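Local coordinates for ribulose-5-phosphate reductase 1 (Staphylococcus aureus, PDB 6XHK), which catalyses the NADPH-dependent reduction of D-ribulose 5-phosphate to D-ribitol 5-phosphate, a step in making wall teichoic acid, at residues Y27-P32 against F120-H125. Numbering follows the deposited sequence.
Sequences YVIVRP and FVLLNH
Val28 and Val30 pair with Leu123 and Val121 through four backbone hydrogen bonds that join strand 28-36 to the short strand 121-123 in antiparallel fashion. The bond from Val121 N to Val30 O, 2.8 Å, is nearly straight (165°); the return bond from Val30 N to Val121 O is the more bent of the two. Between these hydrogen-bonded pairs, Ile29 and Leu122 form a non-hydrogen-bonded pair.

The buried face carries Val28, Val30, Val121 and Leu123, beta-branched or leucine side chains that shield the backbone bonds with hydrocarbon. In Leu123 chi1 (-54°) puts CG beside the backbone N, and the extended chi2 carries CD1 on to 4.1 Å from Val30 CG2, the two side chains crossing at about a right angle. Pro32 CD lies 4.2 Å from Val121 CG2, and Met86 of strand 83-86 touches both Pro32 and Leu123.

On the face of Ile29 and Leu122 the packing is less enclosed. Ile29 still lies buried, its CG2 3.6 Å from Phe120 CD1, and Val71 of strand 65-73 touches both side chains. Leu122 is partly exposed and packs CB 3.7 Å from Tyr27 CD1. At the exposed end of the contact, Tyr27 offers a ring for packing and a hydroxyl for the solvent side, Asn124 a polar amide: its ND2 reaches the ring edge at Tyr27 CE2, 3.6 Å away, with amide and ring planes 82° apart. At the same end, but on the side of Val28, His125 NE2 is hydrogen-bonded to Asp73 OD1.

Strand 28-36 also pairs with strand 65-73, so the short strand 121-123 extends the beta-sheet of the GroES-like domain characteristic of zinc-containing alcohol dehydrogenases.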
ATOM      1  N   TYR A  27      25.671   5.739  -1.075  1.00110.82           N
ATOM      2  CA  TYR A  27      24.329   5.627  -0.550  1.00 95.54           C
ATOM      3  C   TYR A  27      23.968   6.930   0.156  1.00 99.67           C
ATOM      4  O   TYR A  27      24.799   7.821   0.357  1.00111.01           O
ATOM      5  CB  TYR A  27      24.246   4.422   0.385  1.00 98.21           C
ATOM      6  CG  TYR A  27      24.316   3.098  -0.341  1.00116.70           C
ATOM      7  CD1 TYR A  27      24.755   1.954   0.310  1.00126.58           C
ATOM      8  CD2 TYR A  27      23.976   2.996  -1.690  1.00128.86           C
ATOM      9  CE1 TYR A  27      24.833   0.732  -0.347  1.00130.90           C
ATOM     10  CE2 TYR A  27      24.053   1.783  -2.358  1.00135.61           C
ATOM     11  CZ  TYR A  27      24.484   0.654  -1.675  1.00140.80           C
ATOM     12  OH  TYR A  27      24.566  -0.558  -2.314  1.00156.23           O
ATOM     13  N   VAL A  28      22.701   7.054   0.512  1.00 84.16           N
ATOM     14  CA  VAL A  28      22.207   8.136   1.346  1.00 83.37           C
ATOM     15  C   VAL A  28      21.694   7.497   2.637  1.00 82.93           C
ATOM     16  O   VAL A  28      20.787   6.660   2.611  1.00 95.93           O
ATOM     17  CB  VAL A  28      21.154   8.994   0.610  1.00 83.11           C
ATOM     18  CG1 VAL A  28      20.164   8.153  -0.067  1.00 84.61           C
ATOM     19  CG2 VAL A  28      20.393   9.860   1.566  1.00 82.54           C
ATOM     20  N   ILE A  29      22.339   7.821   3.757  1.00 86.67           N
ATOM     21  CA  ILE A  29      22.017   7.214   5.047  1.00 84.12           C
ATOM     22  C   ILE A  29      20.841   7.964   5.653  1.00 81.99           C
ATOM     23  O   ILE A  29      20.875   9.186   5.785  1.00 81.91           O
ATOM     24  CB  ILE A  29      23.229   7.226   5.995  1.00 83.11           C
ATOM     25  CG1 ILE A  29      24.356   6.327   5.466  1.00 84.07           C
ATOM     26  CG2 ILE A  29      22.818   6.775   7.378  1.00 82.92           C
ATOM     27  CD1 ILE A  29      25.319   7.027   4.535  1.00105.34           C
ATOM     28  N   VAL A  30      19.800   7.228   6.025  1.00 81.74           N
ATOM     29  CA  VAL A  30      18.489   7.779   6.355  1.00 81.41           C
ATOM     30  C   VAL A  30      18.051   7.220   7.696  1.00 87.08           C
ATOM     31  O   VAL A  30      18.148   6.008   7.928  1.00 81.43           O
ATOM     32  CB  VAL A  30      17.456   7.439   5.261  1.00 81.48           C
ATOM     33  CG1 VAL A  30      16.128   8.097   5.524  1.00 81.45           C
ATOM     34  CG2 VAL A  30      17.978   7.894   3.915  1.00 81.73           C
ATOM     35  N   ARG A  31      17.556   8.120   8.604  1.00 84.35           N
ATOM     36  CA  ARG A  31      16.997   7.485   9.791  1.00 86.30           C
ATOM     37  C   ARG A  31      15.491   7.415   9.654  1.00 85.96           C
ATOM     38  O   ARG A  31      14.845   8.441   9.390  1.00 81.48           O
ATOM     39  CB  ARG A  31      17.345   8.229  11.077  1.00 87.36           C
ATOM     40  CG  ARG A  31      16.622   7.609  12.268  1.00 81.66           C
ATOM     41  CD  ARG A  31      16.980   8.258  13.533  1.00101.42           C
ATOM     42  NE  ARG A  31      16.146   7.821  14.642  1.00107.88           N
ATOM     43  CZ  ARG A  31      16.526   6.876  15.499  1.00108.99           C
ATOM     44  NH1 ARG A  31      17.695   6.260  15.342  1.00107.88           N
ATOM     45  NH2 ARG A  31      15.746   6.535  16.512  1.00105.52           N
ATOM     46  N   PRO A  32      14.897   6.240   9.804  1.00 88.23           N
ATOM     47  CA  PRO A  32      13.443   6.156   9.709  1.00 81.58           C
ATOM     48  C   PRO A  32      12.750   6.932  10.816  1.00 81.89           C
ATOM     49  O   PRO A  32      13.230   6.995  11.948  1.00 90.68           O
ATOM     50  CB  PRO A  32      13.187   4.647   9.783  1.00 92.29           C
ATOM     51  CG  PRO A  32      14.345   4.092  10.533  1.00 81.55           C
ATOM     52  CD  PRO A  32      15.511   4.926  10.089  1.00 81.38           C
ATOM     53  N   PHE A 120      19.542   2.882  10.805  1.00 90.14           N
ATOM     54  CA  PHE A 120      19.828   3.618   9.580  1.00 86.02           C
ATOM     55  C   PHE A 120      19.488   2.748   8.375  1.00 89.32           C
ATOM     56  O   PHE A 120      19.723   1.536   8.391  1.00 98.87           O
ATOM     57  CB  PHE A 120      21.296   4.030   9.488  1.00 92.35           C
ATOM     58  CG  PHE A 120      21.757   4.905  10.615  1.00100.24           C
ATOM     59  CD1 PHE A 120      21.451   6.255  10.644  1.00 95.97           C
ATOM     60  CD2 PHE A 120      22.598   4.377  11.604  1.00 97.76           C
ATOM     61  CE1 PHE A 120      21.898   7.045  11.678  1.00102.87           C
ATOM     62  CE2 PHE A 120      23.071   5.154  12.629  1.00 92.90           C
ATOM     63  CZ  PHE A 120      22.722   6.495  12.668  1.00102.17           C
ATOM     64  N   VAL A 121      18.942   3.370   7.333  1.00 84.76           N
ATOM     65  CA  VAL A 121      18.593   2.699   6.082  1.00 82.14           C
ATOM     66  C   VAL A 121      19.399   3.343   4.968  1.00 83.45           C
ATOM     67  O   VAL A 121      19.347   4.563   4.790  1.00 90.15           O
ATOM     68  CB  VAL A 121      17.087   2.784   5.783  1.00 78.93           C
ATOM     69  CG1 VAL A 121      16.756   2.001   4.562  1.00 79.28           C
ATOM     70  CG2 VAL A 121      16.299   2.212   6.933  1.00 78.33           C
ATOM     71  N   LEU A 122      20.136   2.531   4.215  1.00 85.53           N
ATOM     72  CA  LEU A 122      20.917   3.040   3.093  1.00 91.41           C
ATOM     73  C   LEU A 122      20.119   2.903   1.807  1.00 81.73           C
ATOM     74  O   LEU A 122      19.546   1.852   1.536  1.00 81.65           O
ATOM     75  CB  LEU A 122      22.241   2.302   2.960  1.00 81.96           C
ATOM     76  CG  LEU A 122      22.997   2.334   4.269  1.00 91.96           C
ATOM     77  CD1 LEU A 122      22.761   1.045   5.061  1.00105.85           C
ATOM     78  CD2 LEU A 122      24.433   2.533   3.953  1.00 84.60           C
ATOM     79  N   LEU A 123      20.089   3.963   1.022  1.00 82.38           N
ATOM     80  CA  LEU A 123      19.249   4.024  -0.156  1.00 82.92           C
ATOM     81  C   LEU A 123      20.036   4.599  -1.316  1.00101.68           C
ATOM     82  O   LEU A 123      20.944   5.407  -1.134  1.00109.43           O
ATOM     83  CB  LEU A 123      18.007   4.879   0.086  1.00 82.62           C
ATOM     84  CG  LEU A 123      17.142   4.509   1.286  1.00 81.56           C
ATOM     85  CD1 LEU A 123      15.939   5.406   1.337  1.00 81.65           C
ATOM     86  CD2 LEU A 123      16.712   3.063   1.207  1.00 84.10           C
ATOM     87  N   ASN A 124      19.690   4.169  -2.515  1.00104.91           N
ATOM     88  CA  ASN A 124      20.262   4.869  -3.642  1.00105.85           C
ATOM     89  C   ASN A 124      19.587   6.225  -3.782  1.00 94.14           C
ATOM     90  O   ASN A 124      18.503   6.473  -3.252  1.00 85.89           O
ATOM     91  CB  ASN A 124      20.136   4.032  -4.913  1.00105.79           C
ATOM     92  CG  ASN A 124      20.883   2.724  -4.799  1.00108.60           C
ATOM     93  OD1 ASN A 124      20.357   1.745  -4.263  1.00100.76           O
ATOM     94  ND2 ASN A 124      22.149   2.723  -5.220  1.00120.64           N
ATOM     95  N   HIS A 125      20.259   7.125  -4.479  1.00 87.77           N
ATOM     96  CA  HIS A 125      19.726   8.468  -4.577  1.00 88.30           C
ATOM     97  C   HIS A 125      18.400   8.486  -5.303  1.00103.18           C
ATOM     98  O   HIS A 125      17.565   9.350  -5.024  1.00 88.74           O
ATOM     99  CB  HIS A 125      20.763   9.329  -5.257  1.00 98.46           C
ATOM    100  CG  HIS A 125      21.936   9.580  -4.381  1.00107.76           C
ATOM    101  ND1 HIS A 125      23.020   8.732  -4.355  1.00109.98           N
ATOM    102  CD2 HIS A 125      22.167  10.528  -3.443  1.00110.97           C
ATOM    103  CE1 HIS A 125      23.889   9.168  -3.461  1.00115.19           C
ATOM    104  NE2 HIS A 125      23.396  10.256  -2.894  1.00114.70           N
TER